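Glutathione S-transferase, N-terminal domain protein (Pseudomonas putida, PDB 4NAX) binds oxidized glutathione disulfide, one per subunit, and is probably a glutathione transferase of the GST superfamily, with a thioredoxin-like N-terminal domain and a helical C-terminal domain. Local coordinates at residues 202-205 and 206-209; 154-157 and 158-162. All coordinates share one frame; numbering follows the deposited sequence.

Contact 1: residues 202-205 and 206-209; sequences VGFD and QFKE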
# COMPACT_ATOMS: atom_id res chain seq x y z
N VAL A 202 -17.27 11.29 -10.46
CA VAL A 202 -15.89 11.79 -10.35
C VAL A 202 -15.47 12.69 -11.51
O VAL A 202 -14.32 13.09 -11.57
CB VAL A 202 -14.86 10.65 -10.18
CG1 VAL A 202 -15.21 9.79 -8.97
CG2 VAL A 202 -14.72 9.82 -11.45
N GLY A 203 -16.40 13.02 -12.40
CA GLY A 203 -16.10 13.92 -13.52
C GLY A 203 -14.99 13.35 -14.38
O GLY A 203 -14.05 14.06 -14.74
N PHE A 204 -15.10 12.08 -14.72
CA PHE A 204 -14.01 11.33 -15.36
C PHE A 204 -13.59 11.91 -16.70
O PHE A 204 -12.42 11.84 -17.09
CB PHE A 204 -14.39 9.85 -15.55
CG PHE A 204 -13.23 8.98 -15.96
CD1 PHE A 204 -12.11 8.85 -15.15
CD2 PHE A 204 -13.27 8.25 -17.14
CE1 PHE A 204 -11.06 8.05 -15.52
CE2 PHE A 204 -12.22 7.44 -17.50
CZ PHE A 204 -11.11 7.34 -16.70
N ASP A 205 -14.55 12.49 -17.42
CA ASP A 205 -14.25 13.00 -18.74
C ASP A 205 -13.25 14.16 -18.72
O ASP A 205 -12.69 14.50 -19.76
CB ASP A 205 -15.53 13.33 -19.52
CG ASP A 205 -16.21 12.08 -20.03
OD1 ASP A 205 -15.55 11.29 -20.74
OD2 ASP A 205 -17.40 11.88 -19.71
N GLN A 206 -12.99 14.74 -17.54
CA GLN A 206 -11.97 15.78 -17.47
C GLN A 206 -10.53 15.25 -17.45
O GLN A 206 -9.59 16.01 -17.65
CB GLN A 206 -12.23 16.73 -16.30
CG GLN A 206 -11.79 16.23 -14.94
CD GLN A 206 -12.37 17.07 -13.82
OE1 GLN A 206 -12.03 18.24 -13.68
NE2 GLN A 206 -13.26 16.47 -13.01
N PHE A 207 -10.33 13.95 -17.20
CA PHE A 207 -8.99 13.38 -17.06
C PHE A 207 -8.59 12.67 -18.34
O PHE A 207 -8.66 11.44 -18.46
CB PHE A 207 -8.95 12.44 -15.85
CG PHE A 207 -9.43 13.11 -14.57
CD1 PHE A 207 -8.66 14.11 -13.96
CD2 PHE A 207 -10.64 12.75 -14.00
CE1 PHE A 207 -9.12 14.73 -12.81
CE2 PHE A 207 -11.09 13.37 -12.84
CZ PHE A 207 -10.32 14.36 -12.25
N LYS A 208 -8.21 13.47 -19.33
CA LYS A 208 -7.98 12.96 -20.68
C LYS A 208 -6.77 12.05 -20.75
O LYS A 208 -6.73 11.11 -21.56
CB LYS A 208 -7.80 14.10 -21.68
CG LYS A 208 -9.03 15.01 -21.81
CD LYS A 208 -10.27 14.23 -22.23
CE LYS A 208 -11.33 15.12 -22.87
NZ LYS A 208 -11.88 16.10 -21.90
N GLU A 209 -5.78 12.31 -19.91
CA GLU A 209 -4.57 11.49 -19.92
C GLU A 209 -4.85 10.13 -19.27
O GLU A 209 -4.42 9.09 -19.77
CB GLU A 209 -3.40 12.18 -19.23
CG GLU A 209 -3.13 13.62 -19.69
CD GLU A 209 -2.84 13.72 -21.18
OE1 GLU A 209 -3.23 14.74 -21.79
OE2 GLU A 209 -2.24 12.79 -21.74
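Gln206 folds its side chain back on the turn and shares the carbonyl of Gly203 with its own backbone. Its first torsion (79°) sets CG between the backbone N and the carbonyl carbon, which turns the chain back toward Gly203 O. CB lies 3.6 Å from Gly203 O, CG passes 3.1 Å from that oxygen while it sits above the centre of the Phe207 ring, CD lies 3.6 Å from the same atom, and NE2 donates to it at 3.1 Å. Gln206 N binds the same oxygen, also at 3.1 Å but straighter, from the opposite face of the carbonyl plane. Phe207 N makes the next bond of the 3-10 turn, to Phe204 O. The Phe207 ring tucks under the turn: CE2 brings its edge to Val202 O (3.5 Å), in the ring plane, and CD2 meets Phe204 CD1 at 4.3 Å. Phe207 is the N-cap residue of helix 208-219, and its side chain touches Leu161 and Asp165 of helix 148-168. Replacing Phe207 with an alanine would probably open a gap between the turn and Leu161 and take away the surface on which Gln206 CG rests. Lys208 bends at its second and fourth torsions, bringing NZ to Asp205 O at 2.8 Å; the Asp205 carboxylate is too distant for an ion pair. Gly203, at positive phi, has no side chain to collide with Gln206 NE2. The turn is thus closed largely through main-chain carbonyls, with an amide and an ammonium adding to the backbone bonds, while Phe207 packs on helix 148-168 and Phe204 on helix 180-193.

Contact 2: residues 154-157 and 158-162; sequences VNES and KRLLG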
# COMPACT_ATOMS: atom_id res chain seq x y z
N VAL A 154 -15.48 10.88 -2.89
CA VAL A 154 -15.54 11.31 -4.28
C VAL A 154 -14.51 12.42 -4.54
O VAL A 154 -13.76 12.38 -5.51
CB VAL A 154 -16.96 11.79 -4.66
CG1 VAL A 154 -16.97 12.52 -5.99
CG2 VAL A 154 -17.88 10.59 -4.69
N ASN A 155 -14.49 13.44 -3.68
CA ASN A 155 -13.56 14.54 -3.85
C ASN A 155 -12.12 14.05 -3.76
O ASN A 155 -11.26 14.48 -4.53
CB ASN A 155 -13.86 15.64 -2.84
CG ASN A 155 -15.11 16.43 -3.21
OD1 ASN A 155 -15.45 16.55 -4.39
ND2 ASN A 155 -15.81 16.94 -2.21
N GLU A 156 -11.84 13.14 -2.83
CA GLU A 156 -10.49 12.60 -2.73
C GLU A 156 -10.12 11.78 -3.95
O GLU A 156 -8.99 11.85 -4.45
CB GLU A 156 -10.32 11.81 -1.44
CG GLU A 156 -8.99 11.11 -1.29
CD GLU A 156 -7.78 12.03 -1.29
OE1 GLU A 156 -7.91 13.29 -1.24
OE2 GLU A 156 -6.67 11.49 -1.39
N SER A 157 -11.07 11.01 -4.48
CA SER A 157 -10.83 10.23 -5.68
C SER A 157 -10.57 11.12 -6.89
O SER A 157 -9.71 10.83 -7.71
CB SER A 157 -11.98 9.26 -5.94
OG SER A 157 -12.03 8.29 -4.90
N LYS A 158 -11.32 12.22 -7.00
CA LYS A 158 -11.05 13.23 -8.03
C LYS A 158 -9.65 13.80 -7.88
O LYS A 158 -8.95 13.98 -8.87
CB LYS A 158 -12.07 14.36 -7.97
CG LYS A 158 -13.47 14.03 -8.41
CD LYS A 158 -14.34 15.29 -8.21
CE LYS A 158 -15.71 15.25 -8.84
NZ LYS A 158 -16.35 16.60 -8.71
N ARG A 159 -9.24 14.10 -6.65
CA ARG A 159 -7.90 14.64 -6.41
C ARG A 159 -6.82 13.65 -6.88
O ARG A 159 -5.87 14.01 -7.58
CB ARG A 159 -7.69 14.99 -4.92
CG ARG A 159 -6.44 15.81 -4.65
CD ARG A 159 -6.11 15.88 -3.17
NE ARG A 159 -5.76 14.56 -2.69
CZ ARG A 159 -4.60 13.94 -2.91
NH1 ARG A 159 -3.60 14.56 -3.53
NH2 ARG A 159 -4.43 12.70 -2.51
N LEU A 160 -6.99 12.38 -6.53
CA LEU A 160 -6.07 11.32 -6.95
C LEU A 160 -6.04 11.15 -8.46
O LEU A 160 -4.96 10.98 -9.05
CB LEU A 160 -6.47 9.98 -6.30
CG LEU A 160 -6.26 9.89 -4.78
CD1 LEU A 160 -7.01 8.71 -4.18
CD2 LEU A 160 -4.79 9.81 -4.42
N LEU A 161 -7.21 11.22 -9.09
CA LEU A 161 -7.26 11.20 -10.55
C LEU A 161 -6.49 12.35 -11.18
O LEU A 161 -5.84 12.18 -12.20
CB LEU A 161 -8.71 11.18 -11.05
CG LEU A 161 -9.41 9.83 -10.88
CD1 LEU A 161 -10.92 9.98 -11.00
CD2 LEU A 161 -8.91 8.78 -11.88
N GLY A 162 -6.57 13.52 -10.56
CA GLY A 162 -5.82 14.67 -11.04
C GLY A 162 -4.32 14.47 -10.94
O GLY A 162 -3.57 14.84 -11.84
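Glu156 and Arg159, three residues apart on helix 148-168, lie side by side and join in a two-point salt bridge. Arg159 NE donates to Glu156 OE1 at 2.9 Å, while NH2 reaches OE2 of the same carboxylate at 2.8 Å. Both bonds are within about 10° of straight and arrive on the syn sides of the oxygens, though somewhat out of the carboxylate plane. The acceptors lie almost in the guanidinium plane, although the carboxylate is turned 28° from it. Glu156 has CG anti to the backbone N (chi1 175°) and then bends at chi2, which swings the carboxylate forward along the helix; a bend at chi3 of Arg159 turns NE and NH2 to face it. Two bonds therefore fix the rotation of both groups. Arg159 NH2 is also hydrogen-bonded to OD1 of Asn68 of the second subunit, so Arg159 links the Glu156 carboxylate to that subunit.

The tightly packed residues are Ser157 and Leu160, buried toward helix 109-137, and Leu161, buried toward the loop before helix 208-219. Leu160 CG lies 3.8 Å from Glu156 OE2, placing apolar carbon beside the charged pair, and Leu161 CG rests 3.3 Å from Ser157 O. The hydroxyl of Ser157 bonds back to Tyr153 O, so its polar end is satisfied within the helix. Packing is looser at the outer end of the extended Lys158 chain, where CE is 4.1 Å from CG1 of the buried Val154, and at Asn155, which is exposed to solvent.

Within the helical domain, Ser157 and Leu160 press on helix 109-137, through Phe130 and Val133 and through Phe121 and Met129 respectively, while Val154, Lys158 and Leu161 meet the loop that leads into helix 208-219.

The turn at 202-209 lies against one flank of the helix at 154-162, their centres about 10 Å apart, and the Phe207 ring makes much of the join. Its CE2 touches Leu161 CB at 3.7 Å and its CE1 comes to 3.6 Å from Gly162 N; nearby, Val202 O packs on Lys158 CG. Contact 2 is thus lodged between this loop and helix 109-137, and its Arg159 and Leu160 reach the second subunit. It is also nearer the ligand: the Glu156 side chain is about 6 Å from a bound glutathione disulfide, against about 14 Å for Val202 of contact 1. Neither distance implies direct binding, and contact 1 is a structural turn of the C-terminal helical domain, well away from the ligand.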